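Long-range contacts in alginate biosynthesis protein AlgX (Pseudomonas aeruginosa, PDB 4KNC), which protects the exopolysaccharide alginate from degradation as it crosses the periplasm and takes part in its O-acetylation: residues 50-58 and 105-114; 235-246 and 261-272. One frame throughout, in Å; residues are numbered along the deposited sequence.

Overall arrangement
Both contacts lie in the SGNH hydrolase-like domain of AlgX, a monomer whose C-terminal carbohydrate-binding module may bind alginate. Along the chain they come in series: contact 1 joins the loop between strand 46-48 and helix 61-76 to the start of helix 107-123, and contact 2 then pairs strand 237-240 with strand 263-265 in the four-stranded parallel sheet. Their centres are about 26 Å apart and their nearest atoms about 11 Å, without touching. Contact 2 holds Ser243, the probable nucleophile; the side chain of Asp52 in contact 1 lies about 9 Å from that of Asp148, another inferred active-site residue.

Contact 1 (50-58 and 105-114); sequences TYDLRTDFG and FDYELAKKNY
The loop 50-58 runs along the first turns of helix 107-123, coming closest where the CA atoms of Thr55 and Ala110 are 3.9 Å apart, with Leu53 beside Phe105 before the helix and Phe57 beside Tyr114 further along it. At the first end, Leu53 lays its CD2 methyl over the centre of the Phe105 ring, 3.8 Å from the centroid. The opposite face of that ring is covered by Tyr107 CA, and Arg54 O lies at its edge, so the ring is sandwiched between Leu53 of the loop and the backbone at Tyr107, where helix 107-123 begins. Thr55 comes next, its side chain crossing those of Asp106 and Leu109 at a slant: its CG2 meets Asp106 O and CB, and its CB meets Leu109 CD2. Ala110 CB packs against Arg54 O. Asp52 turns away from the helix to bridge Arg48 and Arg89.

The one hydrogen bond across the contact runs from Asn113 ND2 to Thr55 O, 2.8 Å long and nearly straight (165°); the acceptor lies close to the amide plane. The first torsion of Asn113 (chi1 -73°) places the amide beside its own backbone N, where ND2 can reach Thr55 O. Phe57 closes the far end. Tyr114 CB sits over one face of its ring, 4.2 Å from the centroid, and Asn113 CB lies at its edge. The Tyr114 ring directs its own edge at the Phe57 face in a T-shaped pair with planes at 90°, while its hydroxyl bonds to Tyr85 O. Leu91 of helix 89-93 touches both Phe57 and Ala110.

Asp106 caps the helix, its OD1 accepting from Leu109 N. Aromatic and aliphatic packing thus carries most of the contact, with one amide fixing a loop carbonyl against the helix between the two aromatic ends.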
loop_
_atom_site.group_PDB
_atom_site.type_symbol
_atom_site.label_atom_id
_atom_site.label_comp_id
_atom_site.label_asym_id
_atom_site.label_seq_id
_atom_site.Cartn_x
_atom_site.Cartn_y
_atom_site.Cartn_z
ATOM N N THR A 50 12.442 14.677 8.482
ATOM C CA THR A 50 12.655 13.231 8.504
ATOM C C THR A 50 11.940 12.528 7.350
ATOM O O THR A 50 12.364 11.475 6.913
ATOM C CB THR A 50 12.221 12.583 9.839
ATOM O OG1 THR A 50 10.794 12.590 9.942
ATOM C CG2 THR A 50 12.816 13.337 11.039
ATOM N N TYR A 51 10.847 13.105 6.866
ATOM C CA TYR A 51 10.119 12.487 5.767
ATOM C C TYR A 51 10.574 13.027 4.422
ATOM O O TYR A 51 10.755 12.263 3.484
ATOM C CB TYR A 51 8.615 12.721 5.904
ATOM C CG TYR A 51 7.967 11.972 7.037
ATOM C CD1 TYR A 51 8.062 12.432 8.354
ATOM C CD2 TYR A 51 7.263 10.797 6.799
ATOM C CE1 TYR A 51 7.456 11.741 9.394
ATOM C CE2 TYR A 51 6.667 10.094 7.824
ATOM C CZ TYR A 51 6.758 10.569 9.122
ATOM O OH TYR A 51 6.148 9.865 10.140
ATOM N N ASP A 52 10.729 14.345 4.324
ATOM C CA ASP A 52 10.916 14.992 3.025
ATOM C C ASP A 52 12.372 15.189 2.687
ATOM O O ASP A 52 12.748 15.187 1.510
ATOM C CB ASP A 52 10.224 16.354 2.976
ATOM C CG ASP A 52 8.741 16.262 3.229
ATOM O OD1 ASP A 52 8.136 15.181 3.014
ATOM O OD2 ASP A 52 8.180 17.294 3.625
ATOM N N LEU A 53 13.186 15.373 3.718
ATOM C CA LEU A 53 14.594 15.710 3.519
ATOM C C LEU A 53 15.490 14.553 3.907
ATOM O O LEU A 53 16.676 14.737 4.203
ATOM C CB LEU A 53 14.971 16.955 4.325
ATOM C CG LEU A 53 14.187 18.221 3.968
ATOM C CD1 LEU A 53 14.641 19.412 4.803
ATOM C CD2 LEU A 53 14.329 18.518 2.475
ATOM N N ARG A 54 14.921 13.354 3.904
ATOM C CA ARG A 54 15.677 12.179 4.301
ATOM C C ARG A 54 16.660 11.814 3.200
ATOM O O ARG A 54 16.453 12.175 2.033
ATOM C CB ARG A 54 14.739 11.008 4.578
ATOM C CG ARG A 54 14.071 10.415 3.335
ATOM C CD ARG A 54 13.696 8.971 3.610
ATOM N NE ARG A 54 12.429 8.841 4.308
ATOM C CZ ARG A 54 12.158 7.929 5.236
ATOM N NH1 ARG A 54 13.068 7.042 5.621
ATOM N NH2 ARG A 54 10.956 7.916 5.783
ATOM N N THR A 55 17.724 11.109 3.582
ATOM C CA THR A 55 18.695 10.571 2.626
ATOM C C THR A 55 18.728 9.057 2.638
ATOM O O THR A 55 19.436 8.448 1.847
ATOM C CB THR A 55 20.129 11.052 2.922
ATOM O OG1 THR A 55 20.478 10.690 4.265
ATOM C CG2 THR A 55 20.238 12.570 2.758
ATOM N N ASP A 56 17.970 8.436 3.535
ATOM C CA ASP A 56 17.983 6.975 3.654
ATOM C C ASP A 56 16.767 6.366 2.965
ATOM O O ASP A 56 15.657 6.823 3.180
ATOM C CB ASP A 56 18.002 6.572 5.130
ATOM C CG ASP A 56 16.765 7.044 5.872
ATOM O OD1 ASP A 56 16.604 8.274 6.043
ATOM O OD2 ASP A 56 15.941 6.188 6.260
ATOM N N PHE A 57 16.972 5.339 2.136
ATOM C CA PHE A 57 15.874 4.707 1.400
ATOM C C PHE A 57 16.036 3.186 1.389
ATOM O O PHE A 57 17.121 2.681 1.632
ATOM C CB PHE A 57 15.808 5.242 -0.039
ATOM C CG PHE A 57 15.459 6.699 -0.119
ATOM C CD1 PHE A 57 14.145 7.108 -0.031
ATOM C CD2 PHE A 57 16.448 7.659 -0.260
ATOM C CE1 PHE A 57 13.808 8.461 -0.077
ATOM C CE2 PHE A 57 16.125 9.011 -0.315
ATOM C CZ PHE A 57 14.797 9.412 -0.227
ATOM N N GLY A 58 14.959 2.460 1.110
ATOM C CA GLY A 58 15.038 1.011 1.006
ATOM C C GLY A 58 14.577 0.247 2.238
ATOM O O GLY A 58 13.756 0.727 3.028
ATOM N N PHE A 105 20.506 20.235 2.986
ATOM C CA PHE A 105 19.911 18.994 2.493
ATOM C C PHE A 105 20.830 18.302 1.501
ATOM O O PHE A 105 21.017 18.783 0.388
ATOM C CB PHE A 105 18.554 19.313 1.855
ATOM C CG PHE A 105 17.908 18.156 1.138
ATOM C CD1 PHE A 105 17.870 16.889 1.708
ATOM C CD2 PHE A 105 17.295 18.355 -0.094
ATOM C CE1 PHE A 105 17.255 15.820 1.045
ATOM C CE2 PHE A 105 16.680 17.302 -0.775
ATOM C CZ PHE A 105 16.656 16.028 -0.203
ATOM N N ASP A 106 21.409 17.175 1.906
ATOM C CA ASP A 106 22.310 16.404 1.031
ATOM C C ASP A 106 21.549 15.781 -0.138
ATOM O O ASP A 106 21.364 14.564 -0.191
ATOM C CB ASP A 106 23.011 15.305 1.829
ATOM C CG ASP A 106 24.337 14.876 1.217
ATOM O OD1 ASP A 106 24.479 14.868 -0.021
ATOM O OD2 ASP A 106 25.246 14.524 1.994
ATOM N N TYR A 107 21.117 16.622 -1.073
ATOM C CA TYR A 107 20.322 16.182 -2.220
ATOM C C TYR A 107 20.958 15.061 -3.047
ATOM O O TYR A 107 20.274 14.109 -3.438
ATOM C CB TYR A 107 19.975 17.371 -3.123
ATOM C CG TYR A 107 19.421 16.963 -4.465
ATOM C CD1 TYR A 107 18.084 16.634 -4.610
ATOM C CD2 TYR A 107 20.232 16.921 -5.587
ATOM C CE1 TYR A 107 17.563 16.264 -5.840
ATOM C CE2 TYR A 107 19.726 16.540 -6.828
ATOM C CZ TYR A 107 18.388 16.215 -6.944
ATOM O OH TYR A 107 17.871 15.832 -8.159
ATOM N N GLU A 108 22.258 15.162 -3.314
ATOM C CA GLU A 108 22.904 14.161 -4.157
ATOM C C GLU A 108 22.929 12.806 -3.452
ATOM O O GLU A 108 22.758 11.759 -4.080
ATOM C CB GLU A 108 24.322 14.597 -4.569
ATOM C CG GLU A 108 24.375 15.853 -5.449
ATOM C CD GLU A 108 23.669 15.675 -6.786
ATOM O OE1 GLU A 108 23.536 14.522 -7.232
ATOM O OE2 GLU A 108 23.238 16.684 -7.391
ATOM N N LEU A 109 23.120 12.830 -2.136
ATOM C CA LEU A 109 23.145 11.588 -1.375
ATOM C C LEU A 109 21.773 10.922 -1.375
ATOM O O LEU A 109 21.662 9.700 -1.547
ATOM C CB LEU A 109 23.586 11.845 0.058
ATOM C CG LEU A 109 23.664 10.588 0.910
ATOM C CD1 LEU A 109 24.655 9.631 0.260
ATOM C CD2 LEU A 109 24.060 10.935 2.331
ATOM N N ALA A 110 20.736 11.735 -1.174
ATOM C CA ALA A 110 19.362 11.251 -1.202
ATOM C C ALA A 110 19.031 10.631 -2.557
ATOM O O ALA A 110 18.491 9.532 -2.630
ATOM C CB ALA A 110 18.373 12.394 -0.877
ATOM N N LYS A 111 19.365 11.341 -3.629
ATOM C CA LYS A 111 19.072 10.880 -4.988
ATOM C C LYS A 111 19.791 9.572 -5.316
ATOM O O LYS A 111 19.218 8.655 -5.905
ATOM C CB LYS A 111 19.453 11.962 -6.002
ATOM C CG LYS A 111 19.418 11.486 -7.461
ATOM C CD LYS A 111 19.835 12.592 -8.407
ATOM C CE LYS A 111 19.911 12.072 -9.845
ATOM N NZ LYS A 111 20.177 13.182 -10.799
ATOM N N LYS A 112 21.054 9.504 -4.918
ATOM C CA LYS A 112 21.876 8.319 -5.106
ATOM C C LYS A 112 21.246 7.121 -4.377
ATOM O O LYS A 112 21.073 6.041 -4.941
ATOM C CB LYS A 112 23.276 8.609 -4.542
ATOM C CG LYS A 112 24.314 7.568 -4.836
ATOM C CD LYS A 112 25.493 7.659 -3.878
ATOM C CE LYS A 112 26.239 8.968 -4.012
ATOM N NZ LYS A 112 27.147 9.178 -2.844
ATOM N N ASN A 113 20.889 7.322 -3.112
ATOM C CA ASN A 113 20.289 6.236 -2.339
ATOM C C ASN A 113 18.926 5.781 -2.876
ATOM O O ASN A 113 18.632 4.581 -2.955
ATOM C CB ASN A 113 20.237 6.613 -0.860
ATOM C CG ASN A 113 21.608 6.579 -0.225
ATOM O OD1 ASN A 113 22.501 5.883 -0.711
ATOM N ND2 ASN A 113 21.790 7.333 0.845
ATOM N N TYR A 114 18.111 6.753 -3.277
ATOM C CA TYR A 114 16.845 6.468 -3.935
ATOM C C TYR A 114 17.051 5.607 -5.193
ATOM O O TYR A 114 16.416 4.550 -5.355
ATOM C CB TYR A 114 16.135 7.781 -4.280
ATOM C CG TYR A 114 14.791 7.584 -4.950
ATOM C CD1 TYR A 114 14.689 7.490 -6.332
ATOM C CD2 TYR A 114 13.625 7.486 -4.196
ATOM C CE1 TYR A 114 13.455 7.305 -6.960
ATOM C CE2 TYR A 114 12.381 7.301 -4.809
ATOM C CZ TYR A 114 12.306 7.214 -6.194
ATOM O OH TYR A 114 11.091 7.024 -6.806
#

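Contact 2 (235-246 and 261-272); sequences PQIALVGTSNSG and ADILNNAVSGGG
Ile237 O accepts from Leu264 N (2.8 Å), and Leu264 O in turn accepts from Leu239 N (2.7 Å), the alternating bonds of two parallel strands whose short axes run 31° from parallel. Leu239 O receives Asn266 N, and beyond the strands Gly241 O accepts from Val268 N (3.0 Å).

On the face bearing Ile237, Leu239 and Ile263, Ile263 reaches across obliquely to set CD1 3.5 Å from Ile237 CG2, and its CG2 meets Leu239 CB. Ala238 and Leu264 share the other face, where Leu264 CD2 extends to Pro235 CB.

Asn265 works in two directions. Its first torsion (chi1 -170°) swings the amide to the side of the carbonyl carbon, where ND2 donates to Ser245 O (2.9 Å) with that oxygen near the amide plane, while its OD1 accepts from Ala267 N in an Asx turn. This ties the 3-10 segment 243-245 to segment 261-272. Ala267 CB packs against Ser245 CB, and Ser243 CB lies 3.8 Å from Ser269 CB. A water joins Gly241 O to Gly272 O.

Further out, Ser243 OG bonds His150 NE2, consistent with a Ser-His-Asp triad. Thr242 OG1, which accepts from Asn244 N in an ST turn, hydrogen-bonds Glu297 OE1, and Ser245 OG hydrogen-bonds Glu297 OE2. The probable nucleophile lies three residues past the end of strand 237-240, at the start of the 3-10 segment. That strand lies between 263-265, at the sheet edge, and 293-298, and helix 251-259 completes the beta-alpha-beta crossover against Leu239 and Asn265, while Tyr280 of helix 275-282 packs against Ala238, Val240 and Asn266.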
loop_
_atom_site.group_PDB
_atom_site.type_symbol
_atom_site.label_atom_id
_atom_site.label_comp_id
_atom_site.label_asym_id
_atom_site.label_seq_id
_atom_site.Cartn_x
_atom_site.Cartn_y
_atom_site.Cartn_z
ATOM N N PRO A 235 -10.772 -5.414 -18.646
ATOM C CA PRO A 235 -9.617 -4.698 -18.081
ATOM C C PRO A 235 -8.604 -5.663 -17.483
ATOM O O PRO A 235 -8.989 -6.667 -16.890
ATOM C CB PRO A 235 -10.242 -3.830 -16.978
ATOM C CG PRO A 235 -11.633 -3.583 -17.470
ATOM C CD PRO A 235 -12.041 -4.905 -18.100
ATOM N N GLN A 236 -7.321 -5.352 -17.632
ATOM C CA GLN A 236 -6.258 -6.309 -17.343
ATOM C C GLN A 236 -5.193 -5.713 -16.431
ATOM O O GLN A 236 -4.186 -6.367 -16.138
ATOM C CB GLN A 236 -5.610 -6.755 -18.658
ATOM C CG GLN A 236 -6.560 -7.512 -19.576
ATOM C CD GLN A 236 -7.040 -8.801 -18.945
ATOM O OE1 GLN A 236 -6.319 -9.421 -18.162
ATOM N NE2 GLN A 236 -8.268 -9.203 -19.264
ATOM N N ILE A 237 -5.410 -4.466 -16.005
ATOM C CA ILE A 237 -4.464 -3.747 -15.148
ATOM C C ILE A 237 -5.169 -3.212 -13.897
ATOM O O ILE A 237 -6.204 -2.563 -13.997
ATOM C CB ILE A 237 -3.795 -2.562 -15.885
ATOM C CG1 ILE A 237 -3.169 -3.031 -17.209
ATOM C CG2 ILE A 237 -2.747 -1.917 -14.983
ATOM C CD1 ILE A 237 -2.370 -1.947 -17.934
ATOM N N ALA A 238 -4.602 -3.499 -12.729
ATOM C CA ALA A 238 -5.184 -3.102 -11.455
ATOM C C ALA A 238 -4.202 -2.248 -10.692
ATOM O O ALA A 238 -2.995 -2.469 -10.750
ATOM C CB ALA A 238 -5.547 -4.329 -10.636
ATOM N N LEU A 239 -4.732 -1.268 -9.975
ATOM C CA LEU A 239 -3.929 -0.342 -9.211
ATOM C C LEU A 239 -4.275 -0.486 -7.740
ATOM O O LEU A 239 -5.443 -0.391 -7.353
ATOM C CB LEU A 239 -4.208 1.087 -9.676
ATOM C CG LEU A 239 -3.585 2.237 -8.885
ATOM C CD1 LEU A 239 -2.064 2.125 -8.824
ATOM C CD2 LEU A 239 -4.008 3.560 -9.498
ATOM N N VAL A 240 -3.264 -0.730 -6.918
ATOM C CA VAL A 240 -3.456 -0.732 -5.476
ATOM C C VAL A 240 -2.532 0.332 -4.904
ATOM O O VAL A 240 -1.422 0.521 -5.405
ATOM C CB VAL A 240 -3.221 -2.129 -4.840
ATOM C CG1 VAL A 240 -4.338 -3.074 -5.254
ATOM C CG2 VAL A 240 -1.852 -2.701 -5.226
ATOM N N GLY A 241 -3.004 1.057 -3.893
ATOM C CA GLY A 241 -2.297 2.244 -3.453
ATOM C C GLY A 241 -2.941 2.986 -2.305
ATOM O O GLY A 241 -3.809 2.456 -1.621
ATOM N N THR A 242 -2.503 4.224 -2.108
ATOM C CA THR A 242 -2.892 5.026 -0.959
ATOM C C THR A 242 -3.872 6.114 -1.380
ATOM O O THR A 242 -4.406 6.082 -2.495
ATOM C CB THR A 242 -1.661 5.713 -0.376
ATOM O OG1 THR A 242 -1.165 6.669 -1.328
ATOM C CG2 THR A 242 -0.567 4.670 -0.072
ATOM N N SER A 243 -4.092 7.095 -0.502
ATOM C CA SER A 243 -4.919 8.240 -0.864
ATOM C C SER A 243 -4.355 8.930 -2.116
ATOM O O SER A 243 -5.116 9.466 -2.905
ATOM C CB SER A 243 -5.096 9.227 0.314
ATOM O OG SER A 243 -3.883 9.867 0.664
ATOM N N ASN A 244 -3.033 8.862 -2.319
ATOM C CA ASN A 244 -2.403 9.408 -3.546
ATOM C C ASN A 244 -2.960 8.881 -4.881
ATOM O O ASN A 244 -2.930 9.597 -5.903
ATOM C CB ASN A 244 -0.878 9.214 -3.528
ATOM C CG ASN A 244 -0.175 10.181 -2.586
ATOM O OD1 ASN A 244 0.061 11.345 -2.928
ATOM N ND2 ASN A 244 0.167 9.704 -1.393
ATOM N N SER A 245 -3.446 7.640 -4.883
ATOM C CA SER A 245 -4.083 7.077 -6.079
ATOM C C SER A 245 -5.593 7.307 -6.061
ATOM O O SER A 245 -6.326 6.769 -6.902
ATOM C CB SER A 245 -3.783 5.579 -6.242
ATOM O OG SER A 245 -2.393 5.313 -6.362
ATOM N N GLY A 246 -6.044 8.128 -5.115
ATOM C CA GLY A 246 -7.452 8.472 -4.997
ATOM C C GLY A 246 -7.949 9.348 -6.135
ATOM O O GLY A 246 -7.166 9.973 -6.834
ATOM N N ALA A 261 -4.822 1.915 -21.729
ATOM C CA ALA A 261 -5.464 0.754 -21.107
ATOM C C ALA A 261 -6.343 1.153 -19.933
ATOM O O ALA A 261 -6.033 2.127 -19.238
ATOM C CB ALA A 261 -4.411 -0.225 -20.632
ATOM N N ASP A 262 -7.420 0.394 -19.706
ATOM C CA ASP A 262 -8.232 0.521 -18.486
ATOM C C ASP A 262 -7.425 0.219 -17.218
ATOM O O ASP A 262 -6.642 -0.729 -17.171
ATOM C CB ASP A 262 -9.454 -0.407 -18.529
ATOM C CG ASP A 262 -10.642 0.214 -19.256
ATOM O OD1 ASP A 262 -10.785 1.450 -19.206
ATOM O OD2 ASP A 262 -11.433 -0.524 -19.874
ATOM N N ILE A 263 -7.616 1.032 -16.190
ATOM C CA ILE A 263 -6.934 0.809 -14.922
ATOM C C ILE A 263 -7.972 0.615 -13.832
ATOM O O ILE A 263 -8.680 1.556 -13.471
ATOM C CB ILE A 263 -6.031 2.004 -14.556
ATOM C CG1 ILE A 263 -5.030 2.299 -15.682
ATOM C CG2 ILE A 263 -5.324 1.755 -13.243
ATOM C CD1 ILE A 263 -3.835 1.378 -15.726
ATOM N N LEU A 264 -8.084 -0.604 -13.315
ATOM C CA LEU A 264 -8.963 -0.864 -12.174
ATOM C C LEU A 264 -8.374 -0.273 -10.914
ATOM O O LEU A 264 -7.393 -0.799 -10.395
ATOM C CB LEU A 264 -9.135 -2.364 -11.967
ATOM C CG LEU A 264 -9.653 -3.135 -13.176
ATOM C CD1 LEU A 264 -9.553 -4.628 -12.914
ATOM C CD2 LEU A 264 -11.087 -2.736 -13.484
ATOM N N ASN A 265 -8.980 0.803 -10.409
ATOM C CA ASN A 265 -8.476 1.483 -9.221
ATOM C C ASN A 265 -9.005 0.882 -7.911
ATOM O O ASN A 265 -10.188 1.002 -7.611
ATOM C CB ASN A 265 -8.836 2.968 -9.292
ATOM C CG ASN A 265 -8.143 3.797 -8.227
ATOM O OD1 ASN A 265 -7.644 3.272 -7.237
ATOM N ND2 ASN A 265 -8.113 5.109 -8.428
ATOM N N ASN A 266 -8.127 0.261 -7.130
ATOM C CA ASN A 266 -8.511 -0.282 -5.827
ATOM C C ASN A 266 -7.774 0.385 -4.669
ATOM O O ASN A 266 -7.654 -0.192 -3.577
ATOM C CB ASN A 266 -8.290 -1.808 -5.785
ATOM C CG ASN A 266 -9.203 -2.572 -6.760
ATOM O OD1 ASN A 266 -8.736 -3.151 -7.735
ATOM N ND2 ASN A 266 -10.502 -2.579 -6.483
ATOM N N ALA A 267 -7.283 1.603 -4.900
ATOM C CA ALA A 267 -6.563 2.341 -3.870
ATOM C C ALA A 267 -7.450 2.547 -2.641
ATOM O O ALA A 267 -8.673 2.634 -2.764
ATOM C CB ALA A 267 -6.107 3.689 -4.399
ATOM N N VAL A 268 -6.821 2.644 -1.473
ATOM C CA VAL A 268 -7.527 2.849 -0.207
ATOM C C VAL A 268 -6.949 4.071 0.480
ATOM O O VAL A 268 -5.777 4.093 0.827
ATOM C CB VAL A 268 -7.387 1.624 0.727
ATOM C CG1 VAL A 268 -7.986 1.910 2.105
ATOM C CG2 VAL A 268 -8.045 0.364 0.094
ATOM N N SER A 269 -7.764 5.106 0.661
ATOM C CA SER A 269 -7.283 6.304 1.332
ATOM C C SER A 269 -7.057 5.966 2.797
ATOM O O SER A 269 -7.922 5.388 3.443
ATOM C CB SER A 269 -8.301 7.441 1.186
ATOM O OG SER A 269 -8.544 7.705 -0.191
ATOM N N GLY A 270 -5.875 6.299 3.303
ATOM C CA GLY A 270 -5.489 5.932 4.650
ATOM C C GLY A 270 -4.897 4.544 4.724
ATOM O O GLY A 270 -4.416 4.127 5.778
ATOM N N GLY A 271 -4.904 3.816 3.610
ATOM C CA GLY A 271 -4.517 2.411 3.665
ATOM C C GLY A 271 -3.031 2.146 3.836
ATOM O O GLY A 271 -2.630 1.059 4.249
ATOM N N GLY A 272 -2.202 3.125 3.490
ATOM C CA GLY A 272 -0.761 2.946 3.542
ATOM C C GLY A 272 -0.199 1.868 2.616
ATOM O O GLY A 272 -0.723 1.588 1.539
HETATM O O HOH W 1 -6.685 -2.789 -18.881
HETATM O O HOH W 2 -3.112 0.989 0.888
#